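Local coordinates for structural polyprotein, VP3 (Israeli acute paralysis virus, PDB 5CDD), which probably serves as a structural component of the viral capsid, being the VP3 part of the polyprotein and packing with other capsid subunits into pentamers, at residues B[69-74]-B[240-245]; B[134-139]-B[204-209]; B[212-217]-B[233-238]. All coordinates share one frame; numbering follows the deposited sequence.

The three contacts illustrate how a jelly-roll capsid domain is held together at places far apart in sequence. Contact 1 brings residues 69-74 against 240-245 and closes a long loop of chain in which contacts 2 and 3 follow one another. Its centre lies about 25 Å from that of contact 2 and about 27 Å from that of contact 3, whereas the centres of contacts 2 and 3 are about 10 Å apart and their residues touch. Contacts 2 and 3 meet beside strand 132-144, which neighbours both 202-205 and 214-215. Strand 236-247 carries one segment of contact 3 and one of contact 1, so it links the two regions.

Contact 1: B[69-74]-B[240-245]; sequences LTWKTT and IRPVTK
W71 and P242 meet side by side between two strands that face each other without pairing. The indole points at the opposite strand because its CG stands anti to the backbone N (chi1 -178°), and there it slides past the proline ring in the opposite direction. The five-membered part of the indole takes the proline tip, W71 NE1 lying 3.4 Å from P242 CG. Further along, W71 CZ2 comes within 3.8 Å of P242 CB. The same CZ2 has the carbonyl oxygen of T244 at the ring edge, in the indole plane, with 3.7 Å between W71 CZ2 and T244 O.

K245 closes the outer end differently. Its chain, extended beyond CG, runs alongside the backbone of T73 and T74, and its methylenes come nearer to the carbonyl oxygens than the ammonium, which makes no hydrogen bond to either: K245 CG is 3.5 Å from T73 O, and K245 CE is 3.6 Å from T74 O. Deeper in, L69 and I240 touch through their CD1 methyls, 4.3 Å apart. V243 and T244 form a classic beta bulge opposite R152, where the chain turns a corner.

On one side, L69, W71 and T73 bond through their backbones to strand 255-265 or the residue just before it; on the other, V243 packs on strand 150-159. W71, P242, L69 and I240 thus pack in the gap between two antiparallel sheets, as in the beta sandwich of a viral jelly roll.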
loop_
_atom_site.group_PDB
_atom_site.type_symbol
_atom_site.label_atom_id
_atom_site.label_comp_id
_atom_site.label_asym_id
_atom_site.label_seq_id
_atom_site.Cartn_x
_atom_site.Cartn_y
_atom_site.Cartn_z
ATOM N N LEU B 69 1.520 14.700 -67.729
ATOM C CA LEU B 69 0.785 14.575 -68.981
ATOM C C LEU B 69 1.075 15.678 -69.995
ATOM O O LEU B 69 1.645 16.717 -69.662
ATOM C CB LEU B 69 -0.715 14.555 -68.685
ATOM C CG LEU B 69 -1.181 13.618 -67.568
ATOM C CD1 LEU B 69 -2.648 13.878 -67.281
ATOM C CD2 LEU B 69 -0.952 12.169 -67.961
ATOM N N THR B 70 0.672 15.435 -71.238
ATOM C CA THR B 70 0.854 16.399 -72.316
ATOM C C THR B 70 -0.515 16.779 -72.865
ATOM O O THR B 70 -1.254 15.933 -73.371
ATOM C CB THR B 70 1.705 15.821 -73.472
ATOM O OG1 THR B 70 2.990 15.425 -72.974
ATOM C CG2 THR B 70 1.898 16.867 -74.562
ATOM N N TRP B 71 -0.859 18.055 -72.744
ATOM C CA TRP B 71 -2.135 18.545 -73.239
ATOM C C TRP B 71 -1.868 19.406 -74.469
ATOM O O TRP B 71 -1.240 20.461 -74.383
ATOM C CB TRP B 71 -2.844 19.348 -72.145
ATOM C CG TRP B 71 -4.202 19.854 -72.530
ATOM C CD1 TRP B 71 -5.005 19.385 -73.532
ATOM C CD2 TRP B 71 -4.938 20.899 -71.883
ATOM N NE1 TRP B 71 -6.194 20.073 -73.549
ATOM C CE2 TRP B 71 -6.180 21.008 -72.547
ATOM C CE3 TRP B 71 -4.669 21.753 -70.806
ATOM C CZ2 TRP B 71 -7.154 21.939 -72.168
ATOM C CZ3 TRP B 71 -5.638 22.679 -70.428
ATOM C CH2 TRP B 71 -6.866 22.762 -71.109
ATOM N N LYS B 72 -2.338 18.934 -75.620
ATOM C CA LYS B 72 -2.142 19.632 -76.885
ATOM C C LYS B 72 -3.376 20.415 -77.295
ATOM O O LYS B 72 -4.485 20.129 -76.849
ATOM C CB LYS B 72 -1.824 18.625 -77.990
ATOM C CG LYS B 72 -0.715 17.657 -77.649
ATOM C CD LYS B 72 -0.610 16.571 -78.700
ATOM C CE LYS B 72 0.426 15.538 -78.306
ATOM N NZ LYS B 72 0.492 14.422 -79.287
ATOM N N THR B 73 -3.174 21.404 -78.157
ATOM C CA THR B 73 -4.281 22.203 -78.649
ATOM C C THR B 73 -5.076 21.302 -79.592
ATOM O O THR B 73 -6.171 21.646 -80.029
ATOM C CB THR B 73 -3.767 23.441 -79.406
ATOM O OG1 THR B 73 -2.937 23.022 -80.494
ATOM C CG2 THR B 73 -2.956 24.333 -78.470
ATOM N N THR B 74 -4.512 20.131 -79.871
ATOM C CA THR B 74 -5.117 19.143 -80.754
ATOM C C THR B 74 -6.093 18.197 -80.046
ATOM O O THR B 74 -7.024 17.689 -80.667
ATOM C CB THR B 74 -4.011 18.309 -81.458
ATOM O OG1 THR B 74 -3.758 18.858 -82.757
ATOM C CG2 THR B 74 -4.406 16.841 -81.578
ATOM N N ILE B 240 -9.438 13.477 -65.935
ATOM C CA ILE B 240 -9.042 14.790 -66.429
ATOM C C ILE B 240 -9.374 14.937 -67.916
ATOM O O ILE B 240 -8.683 14.387 -68.777
ATOM C CB ILE B 240 -7.529 15.017 -66.218
ATOM C CG1 ILE B 240 -7.170 14.761 -64.753
ATOM C CG2 ILE B 240 -7.156 16.441 -66.603
ATOM C CD1 ILE B 240 -5.693 14.877 -64.448
ATOM N N ARG B 241 -10.436 15.685 -68.210
ATOM C CA ARG B 241 -10.874 15.901 -69.585
ATOM C C ARG B 241 -11.035 17.386 -69.888
ATOM O O ARG B 241 -11.544 18.144 -69.062
ATOM C CB ARG B 241 -12.213 15.199 -69.829
ATOM C CG ARG B 241 -12.226 13.729 -69.462
ATOM C CD ARG B 241 -13.557 13.083 -69.810
ATOM N NE ARG B 241 -14.687 13.819 -69.254
ATOM C CZ ARG B 241 -15.937 13.368 -69.244
ATOM N NH1 ARG B 241 -16.218 12.179 -69.758
ATOM N NH2 ARG B 241 -16.906 14.108 -68.723
ATOM N N PRO B 242 -10.600 17.821 -71.080
ATOM C CA PRO B 242 -10.721 19.233 -71.452
ATOM C C PRO B 242 -12.178 19.632 -71.682
ATOM O O PRO B 242 -12.922 18.920 -72.353
ATOM C CB PRO B 242 -9.901 19.324 -72.738
ATOM C CG PRO B 242 -8.911 18.203 -72.604
ATOM C CD PRO B 242 -9.758 17.097 -72.046
ATOM N N VAL B 243 -12.585 20.762 -71.113
ATOM C CA VAL B 243 -13.946 21.262 -71.294
ATOM C C VAL B 243 -13.885 22.231 -72.467
ATOM O O VAL B 243 -14.780 22.274 -73.313
ATOM C CB VAL B 243 -14.443 22.016 -70.042
ATOM C CG1 VAL B 243 -15.784 22.673 -70.325
ATOM C CG2 VAL B 243 -14.572 21.057 -68.881
ATOM N N THR B 244 -12.804 23.004 -72.496
ATOM C CA THR B 244 -12.545 23.981 -73.543
ATOM C C THR B 244 -11.183 23.640 -74.135
ATOM O O THR B 244 -10.183 23.588 -73.418
ATOM C CB THR B 244 -12.509 25.414 -72.974
ATOM O OG1 THR B 244 -13.812 25.770 -72.498
ATOM C CG2 THR B 244 -12.066 26.406 -74.040
ATOM N N LYS B 245 -11.149 23.403 -75.441
ATOM C CA LYS B 245 -9.914 23.050 -76.130
ATOM C C LYS B 245 -8.777 24.011 -75.779
ATOM O O LYS B 245 -9.014 25.176 -75.461
ATOM C CB LYS B 245 -10.158 23.039 -77.639
ATOM C CG LYS B 245 -9.285 22.058 -78.397
ATOM C CD LYS B 245 -9.848 21.790 -79.781
ATOM C CE LYS B 245 -9.101 20.662 -80.468
ATOM N NZ LYS B 245 -9.687 20.340 -81.799
#

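Contact 2: B[134-139]-B[204-209]; sequences RATMCY and RVPFVS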
loop_
_atom_site.group_PDB
_atom_site.type_symbol
_atom_site.label_atom_id
_atom_site.label_comp_id
_atom_site.label_asym_id
_atom_site.label_seq_id
_atom_site.Cartn_x
_atom_site.Cartn_y
_atom_site.Cartn_z
ATOM N N ARG B 134 -7.543 3.331 -45.125
ATOM C CA ARG B 134 -8.660 4.264 -45.078
ATOM C C ARG B 134 -8.031 5.645 -44.963
ATOM O O ARG B 134 -7.271 5.905 -44.030
ATOM C CB ARG B 134 -9.536 3.990 -43.855
ATOM C CG ARG B 134 -10.730 4.916 -43.737
ATOM C CD ARG B 134 -11.411 4.768 -42.391
ATOM N NE ARG B 134 -12.546 5.677 -42.258
ATOM C CZ ARG B 134 -13.736 5.480 -42.815
ATOM N NH1 ARG B 134 -13.955 4.395 -43.544
ATOM N NH2 ARG B 134 -14.705 6.368 -42.651
ATOM N N ALA B 135 -8.328 6.528 -45.911
ATOM C CA ALA B 135 -7.750 7.863 -45.874
ATOM C C ALA B 135 -8.359 8.831 -46.876
ATOM O O ALA B 135 -9.149 8.449 -47.740
ATOM C CB ALA B 135 -6.243 7.772 -46.100
ATOM N N THR B 136 -7.983 10.097 -46.735
ATOM C CA THR B 136 -8.442 11.151 -47.625
ATOM C C THR B 136 -7.324 11.348 -48.637
ATOM O O THR B 136 -6.235 11.799 -48.287
ATOM C CB THR B 136 -8.672 12.470 -46.863
ATOM O OG1 THR B 136 -9.748 12.303 -45.930
ATOM C CG2 THR B 136 -9.013 13.590 -47.827
ATOM N N MET B 137 -7.587 10.990 -49.888
ATOM C CA MET B 137 -6.585 11.120 -50.934
ATOM C C MET B 137 -6.500 12.538 -51.470
ATOM O O MET B 137 -7.515 13.145 -51.815
ATOM C CB MET B 137 -6.889 10.148 -52.073
ATOM C CG MET B 137 -6.889 8.692 -51.640
ATOM S SD MET B 137 -5.430 8.279 -50.656
ATOM C CE MET B 137 -4.124 8.522 -51.858
ATOM N N CYS B 138 -5.281 13.061 -51.539
ATOM C CA CYS B 138 -5.063 14.414 -52.027
ATOM C C CYS B 138 -4.248 14.413 -53.310
ATOM O O CYS B 138 -3.264 13.681 -53.439
ATOM C CB CYS B 138 -4.356 15.244 -50.962
ATOM S SG CYS B 138 -5.273 15.352 -49.417
ATOM N N TYR B 139 -4.669 15.247 -54.255
ATOM C CA TYR B 139 -4.004 15.355 -55.545
ATOM C C TYR B 139 -3.858 16.820 -55.937
ATOM O O TYR B 139 -4.809 17.591 -55.828
ATOM C CB TYR B 139 -4.831 14.625 -56.609
ATOM C CG TYR B 139 -5.089 13.168 -56.297
ATOM C CD1 TYR B 139 -4.116 12.201 -56.542
ATOM C CD2 TYR B 139 -6.299 12.757 -55.733
ATOM C CE1 TYR B 139 -4.338 10.860 -56.236
ATOM C CE2 TYR B 139 -6.530 11.415 -55.419
ATOM C CZ TYR B 139 -5.544 10.473 -55.674
ATOM O OH TYR B 139 -5.756 9.147 -55.362
ATOM N N ARG B 204 -9.053 17.256 -52.792
ATOM C CA ARG B 204 -9.048 16.332 -51.666
ATOM C C ARG B 204 -10.290 15.457 -51.725
ATOM O O ARG B 204 -11.417 15.954 -51.681
ATOM C CB ARG B 204 -9.025 17.115 -50.353
ATOM C CG ARG B 204 -7.872 18.101 -50.252
ATOM C CD ARG B 204 -7.889 18.897 -48.950
ATOM N NE ARG B 204 -7.659 18.063 -47.772
ATOM C CZ ARG B 204 -8.617 17.439 -47.093
ATOM N NH1 ARG B 204 -9.884 17.552 -47.469
ATOM N NH2 ARG B 204 -8.305 16.698 -46.036
ATOM N N VAL B 205 -10.083 14.148 -51.822
ATOM C CA VAL B 205 -11.196 13.212 -51.892
ATOM C C VAL B 205 -11.308 12.355 -50.630
ATOM O O VAL B 205 -10.529 11.424 -50.428
ATOM C CB VAL B 205 -11.057 12.277 -53.116
ATOM C CG1 VAL B 205 -12.308 11.422 -53.264
ATOM C CG2 VAL B 205 -10.819 13.098 -54.372
ATOM N N PRO B 206 -12.274 12.673 -49.755
ATOM C CA PRO B 206 -12.477 11.915 -48.517
ATOM C C PRO B 206 -12.786 10.449 -48.815
ATOM O O PRO B 206 -13.169 10.101 -49.932
ATOM C CB PRO B 206 -13.656 12.631 -47.867
ATOM C CG PRO B 206 -13.453 14.047 -48.301
ATOM C CD PRO B 206 -13.110 13.888 -49.763
ATOM N N PHE B 207 -12.624 9.593 -47.815
ATOM C CA PHE B 207 -12.880 8.171 -47.993
ATOM C C PHE B 207 -14.371 7.883 -48.132
ATOM O O PHE B 207 -15.153 8.154 -47.220
ATOM C CB PHE B 207 -12.324 7.386 -46.803
ATOM C CG PHE B 207 -12.339 5.895 -46.997
ATOM C CD1 PHE B 207 -11.372 5.273 -47.782
ATOM C CD2 PHE B 207 -13.316 5.112 -46.394
ATOM C CE1 PHE B 207 -11.379 3.889 -47.960
ATOM C CE2 PHE B 207 -13.332 3.729 -46.565
ATOM C CZ PHE B 207 -12.361 3.118 -47.350
ATOM N N VAL B 208 -14.762 7.343 -49.282
ATOM C CA VAL B 208 -16.156 6.989 -49.526
ATOM C C VAL B 208 -16.231 5.579 -50.094
ATOM O O VAL B 208 -15.661 5.287 -51.146
ATOM C CB VAL B 208 -16.841 7.968 -50.508
ATOM C CG1 VAL B 208 -16.954 9.342 -49.866
ATOM C CG2 VAL B 208 -16.058 8.045 -51.813
ATOM N N SER B 209 -16.932 4.704 -49.381
ATOM C CA SER B 209 -17.076 3.318 -49.798
ATOM C C SER B 209 -18.112 2.631 -48.918
ATOM O O SER B 209 -18.491 3.157 -47.873
ATOM C CB SER B 209 -15.727 2.602 -49.675
ATOM O OG SER B 209 -15.810 1.257 -50.108
#
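R134 lays its aliphatic stem across the ring of F207. Leaving the backbone on the side opposite N (chi1 -180°), the extended chain carries CG over one face of the phenyl, R134 CG lying 3.8 Å from the F207 ring centroid in a CH-pi contact. The two side chains cross at about a right angle. Beyond the stem the guanidinium turns one face to F207, its plane 58° from that of the ring, and NH1 bonds to the backbone O of M212.

R204 is shaped otherwise: a bend at chi3 (66°) folds its guanidinium over the T136 methyl, with T136 CG2 3.7 Å from R204 NH2. Its stem rests on cysteine, R204 CG being 3.9 Å from C138 SG. Next to them in the backbone, M137 and V205 form an antiparallel hydrogen-bonded pair, their side chains on the other face from C138 and R204. V205 N to M137 O, 2.8 Å, is nearly straight; M137 N to V205 O, 3.0 Å, is bent.

E265 pairs with R204 NH2 in a salt bridge, while S13 of a neighbouring subunit bonds NH1. Backbone bonds of T136 with E265 and C138 with W263 place strand 132-144 between 202-205 and 255-265, and at R204 the sheet runs on into a parallel strand of that subunit.

Contact 3: B[212-217]-B[233-238]; sequences MFLKTA and SFSGFL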
loop_
_atom_site.group_PDB
_atom_site.type_symbol
_atom_site.label_atom_id
_atom_site.label_comp_id
_atom_site.label_asym_id
_atom_site.label_seq_id
_atom_site.Cartn_x
_atom_site.Cartn_y
_atom_site.Cartn_z
ATOM N N MET B 212 -15.496 -0.406 -44.649
ATOM C CA MET B 212 -14.836 0.397 -43.633
ATOM C C MET B 212 -13.394 0.693 -44.040
ATOM O O MET B 212 -12.862 1.770 -43.762
ATOM C CB MET B 212 -14.853 -0.344 -42.305
ATOM C CG MET B 212 -16.231 -0.559 -41.731
ATOM S SD MET B 212 -16.123 -1.221 -40.066
ATOM C CE MET B 212 -16.713 0.176 -39.134
ATOM N N PHE B 213 -12.771 -0.280 -44.696
ATOM C CA PHE B 213 -11.395 -0.164 -45.160
ATOM C C PHE B 213 -11.298 -0.828 -46.530
ATOM O O PHE B 213 -12.121 -1.679 -46.871
ATOM C CB PHE B 213 -10.444 -0.888 -44.206
ATOM C CG PHE B 213 -10.531 -0.431 -42.777
ATOM C CD1 PHE B 213 -9.996 0.792 -42.386
ATOM C CD2 PHE B 213 -11.113 -1.247 -41.811
ATOM C CE1 PHE B 213 -10.034 1.193 -41.051
ATOM C CE2 PHE B 213 -11.156 -0.858 -40.477
ATOM C CZ PHE B 213 -10.613 0.365 -40.096
ATOM N N LEU B 214 -10.294 -0.440 -47.311
ATOM C CA LEU B 214 -10.079 -1.021 -48.633
ATOM C C LEU B 214 -8.753 -1.775 -48.641
ATOM O O LEU B 214 -7.858 -1.476 -47.851
ATOM C CB LEU B 214 -10.067 0.070 -49.704
ATOM C CG LEU B 214 -11.414 0.718 -50.035
ATOM C CD1 LEU B 214 -11.204 1.873 -50.995
ATOM C CD2 LEU B 214 -12.345 -0.315 -50.646
ATOM N N LYS B 215 -8.632 -2.754 -49.531
ATOM C CA LYS B 215 -7.414 -3.547 -49.616
ATOM C C LYS B 215 -6.225 -2.705 -50.063
ATOM O O LYS B 215 -6.394 -1.635 -50.643
ATOM C CB LYS B 215 -7.624 -4.729 -50.568
ATOM C CG LYS B 215 -8.589 -5.787 -50.028
ATOM C CD LYS B 215 -8.622 -7.030 -50.914
ATOM C CE LYS B 215 -9.410 -8.169 -50.269
ATOM N NZ LYS B 215 -10.859 -7.865 -50.110
ATOM N N THR B 216 -5.020 -3.192 -49.787
ATOM C CA THR B 216 -3.806 -2.472 -50.152
ATOM C C THR B 216 -2.992 -3.171 -51.235
ATOM O O THR B 216 -1.857 -2.786 -51.505
ATOM C CB THR B 216 -2.894 -2.272 -48.921
ATOM O OG1 THR B 216 -2.472 -3.553 -48.433
ATOM C CG2 THR B 216 -3.631 -1.513 -47.824
ATOM N N ALA B 217 -3.573 -4.193 -51.852
ATOM C CA ALA B 217 -2.894 -4.947 -52.898
ATOM C C ALA B 217 -2.523 -4.055 -54.079
ATOM O O ALA B 217 -1.406 -4.120 -54.600
ATOM C CB ALA B 217 -3.782 -6.095 -53.368
ATOM N N SER B 233 -9.143 -2.197 -54.108
ATOM C CA SER B 233 -8.202 -1.293 -53.457
ATOM C C SER B 233 -8.379 0.194 -53.755
ATOM O O SER B 233 -7.538 0.988 -53.340
ATOM C CB SER B 233 -6.769 -1.678 -53.840
ATOM O OG SER B 233 -6.516 -3.051 -53.618
ATOM N N PHE B 234 -9.451 0.596 -54.438
ATOM C CA PHE B 234 -9.569 2.014 -54.768
ATOM C C PHE B 234 -10.831 2.830 -54.492
ATOM O O PHE B 234 -10.721 3.995 -54.123
ATOM C CB PHE B 234 -9.127 2.205 -56.217
ATOM C CG PHE B 234 -7.669 1.923 -56.426
ATOM C CD1 PHE B 234 -6.704 2.786 -55.918
ATOM C CD2 PHE B 234 -7.255 0.763 -57.069
ATOM C CE1 PHE B 234 -5.348 2.497 -56.044
ATOM C CE2 PHE B 234 -5.899 0.464 -57.200
ATOM C CZ PHE B 234 -4.945 1.332 -56.686
ATOM N N SER B 235 -12.017 2.262 -54.673
ATOM C CA SER B 235 -13.259 3.002 -54.394
ATOM C C SER B 235 -13.727 3.966 -55.482
ATOM O O SER B 235 -14.863 4.438 -55.441
ATOM C CB SER B 235 -13.141 3.805 -53.091
ATOM O OG SER B 235 -12.648 5.117 -53.344
ATOM N N GLY B 236 -12.860 4.278 -56.438
ATOM C CA GLY B 236 -13.261 5.191 -57.493
ATOM C C GLY B 236 -12.097 5.699 -58.315
ATOM O O GLY B 236 -11.014 5.115 -58.290
ATOM N N PHE B 237 -12.312 6.792 -59.039
ATOM C CA PHE B 237 -11.261 7.355 -59.872
ATOM C C PHE B 237 -11.522 8.804 -60.260
ATOM O O PHE B 237 -12.654 9.288 -60.200
ATOM C CB PHE B 237 -11.097 6.507 -61.140
ATOM C CG PHE B 237 -12.284 6.555 -62.070
ATOM C CD1 PHE B 237 -12.404 7.568 -63.020
ATOM C CD2 PHE B 237 -13.288 5.592 -61.994
ATOM C CE1 PHE B 237 -13.504 7.621 -63.880
ATOM C CE2 PHE B 237 -14.393 5.637 -62.850
ATOM C CZ PHE B 237 -14.498 6.653 -63.794
ATOM N N LEU B 238 -10.453 9.494 -60.643
ATOM C CA LEU B 238 -10.538 10.879 -61.082
ATOM C C LEU B 238 -10.333 10.864 -62.585
ATOM O O LEU B 238 -9.634 10.000 -63.109
ATOM C CB LEU B 238 -9.443 11.729 -60.440
ATOM C CG LEU B 238 -9.562 12.094 -58.965
ATOM C CD1 LEU B 238 -8.332 12.855 -58.535
ATOM C CD2 LEU B 238 -10.785 12.948 -58.739
#
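The peptide carbon of F234 is met by a methyl, L214 CD1 lying 3.6 Å from F234 C, while the phenyl ring of the same residue turns elsewhere. That ring carries S233 CB over one face, 4.0 Å above its plane and offset toward the rim, and the same CB reaches across to the backbone O of K215. F230, from the helix 228-231, meets the F234 ring with its plane turned by about 60°, and the F234 side chain also touches Y98.

Across the contact the serine does most of the touching. S233 CB is 3.2 Å from K215 O, and S233 CA approaches the same oxygen in a CA-H...O contact of 3.4 Å. With OG beside its backbone N (chi1 -52°), the hydroxyl comes alongside the backbone of residues 215-217, S233 OG standing 3.3 Å from K215 O and 3.6 Å from A217 N. L214 completes the join through one branch, its CD1 also meeting the CB of S235.

The polar ends are satisfied mainly from outside. S233 OG is gripped twice, giving its proton to N229 O and accepting from G218 N, while K215 NZ leads away to Q150 of a neighbouring subunit. The chemistry therefore implies a join made between the two segments by apolar carbon and backbone contacts, with the S233 hydroxyl bridging G218 N, just after one segment, and N229 O in the helix 228-231 before the other.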